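Local atomic coordinates of guanine nucleotide exchange protein (Legionella pneumophila, PDB entry 1XSZ), a protein that probably acts as a guanine nucleotide exchange factor for ADP-ribosylation factors, with a Sec7 domain whose active site lies under a C-terminal cap. Residues S252-S255 against G259-G262. Sequence-based numbering, arbitrary orientation. Where two conformers were deposited one is given.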
# COMPACT_ATOMS: atom_id res chain seq x y z
N SER A 252 -6.32 12.36 -5.86
CA SER A 252 -6.33 13.46 -4.91
C SER A 252 -6.54 13.02 -3.47
O SER A 252 -5.89 13.53 -2.56
CB SER A 252 -7.39 14.50 -5.29
OG SER A 252 -8.70 13.98 -5.17
N TRP A 253 -7.45 12.07 -3.24
CA TRP A 253 -7.71 11.64 -1.88
C TRP A 253 -6.52 10.93 -1.25
O TRP A 253 -6.33 11.02 -0.04
CB TRP A 253 -8.99 10.78 -1.77
CG TRP A 253 -8.88 9.32 -2.09
CD1 TRP A 253 -9.12 8.71 -3.29
CD2 TRP A 253 -8.59 8.26 -1.16
NE1 TRP A 253 -9.01 7.35 -3.17
CE2 TRP A 253 -8.69 7.04 -1.87
CE3 TRP A 253 -8.27 8.23 0.21
CZ2 TRP A 253 -8.48 5.80 -1.26
CZ3 TRP A 253 -8.07 6.99 0.81
CH2 TRP A 253 -8.17 5.80 0.08
N LEU A 254 -5.71 10.26 -2.06
CA LEU A 254 -4.52 9.58 -1.54
C LEU A 254 -3.45 10.61 -1.19
O LEU A 254 -2.67 10.41 -0.26
CB LEU A 254 -4.01 8.55 -2.55
CG LEU A 254 -4.94 7.34 -2.71
CD1 LEU A 254 -4.47 6.43 -3.84
CD2 LEU A 254 -5.00 6.58 -1.39
N SER A 255 -3.40 11.70 -1.95
CA SER A 255 -2.44 12.77 -1.68
C SER A 255 -2.81 13.41 -0.34
O SER A 255 -1.94 13.70 0.49
CB SER A 255 -2.49 13.81 -2.80
OG SER A 255 -1.65 14.92 -2.51
N GLY A 259 -0.04 11.88 1.57
CA GLY A 259 1.02 12.73 1.05
C GLY A 259 1.58 12.18 -0.25
O GLY A 259 2.56 12.69 -0.80
N TYR A 260 0.95 11.14 -0.77
CA TYR A 260 1.36 10.47 -1.99
C TYR A 260 1.45 11.44 -3.17
O TYR A 260 0.54 12.24 -3.40
CB TYR A 260 0.34 9.36 -2.30
CG TYR A 260 0.63 8.48 -3.49
CD1 TYR A 260 1.86 7.84 -3.65
CD2 TYR A 260 -0.38 8.20 -4.41
CE1 TYR A 260 2.07 6.94 -4.70
CE2 TYR A 260 -0.19 7.32 -5.46
CZ TYR A 260 1.03 6.69 -5.60
OH TYR A 260 1.21 5.81 -6.65
N LYS A 261 2.56 11.35 -3.90
CA LYS A 261 2.79 12.19 -5.07
C LYS A 261 2.90 11.36 -6.35
O LYS A 261 3.13 11.91 -7.43
CB LYS A 261 4.05 13.04 -4.90
CG LYS A 261 3.98 14.03 -3.75
CD LYS A 261 5.03 15.12 -3.87
CE LYS A 261 4.75 16.01 -5.08
NZ LYS A 261 5.72 17.13 -5.17
N GLY A 262 2.74 10.05 -6.23
CA GLY A 262 2.81 9.18 -7.39
C GLY A 262 3.88 8.10 -7.34
O GLY A 262 4.75 8.10 -6.45
O HOH W 1 0.82 14.99 -2.34
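Gly259 N donates to Ser255 O across 2.8 Å, the last turn of helix 252-258 closing on the first residue beyond it. The bond is bent, 133° at the hydrogen, and the donor stands above the carbonyl plane. Glycine suits this place: with the backbone turned to a phi of 86°, a side chain would be pressed against the carbonyl oxygen of the preceding residue. Strand 260-268 follows at once.

Tyr260 begins the strand. Its CB lies 3.8 Å from Leu254 O. With CG anti to the backbone N (chi1 -176°), the ring is carried to where its CD2 meets Leu254 CB obliquely at 4.1 Å. Gly262 N lies 3.4 Å above the ring plane, over its centre; glycine brings no side chain to this face. The ring also meets that of Tyr280. At the tip, OH hydrogen-bonds to Thr263 OG1, giving the polar end of a buried tyrosine a partner.

Ser255, small and polar at a partly exposed site, sets CB 3.5 Å from Tyr260 O. A water hydrogen-bonded to Ser255 OG donates to Tyr260 O, its oxygen 3.0 Å from that atom, joining helix and strand.

This tight helix-to-strand turn lies in the capping domain. Leu254 and Tyr260 touch helix 106-123 of the Sec7 domain, while Lys261 and Gly262 bond through their backbones to Val279 of the antiparallel neighbour strand 274-280.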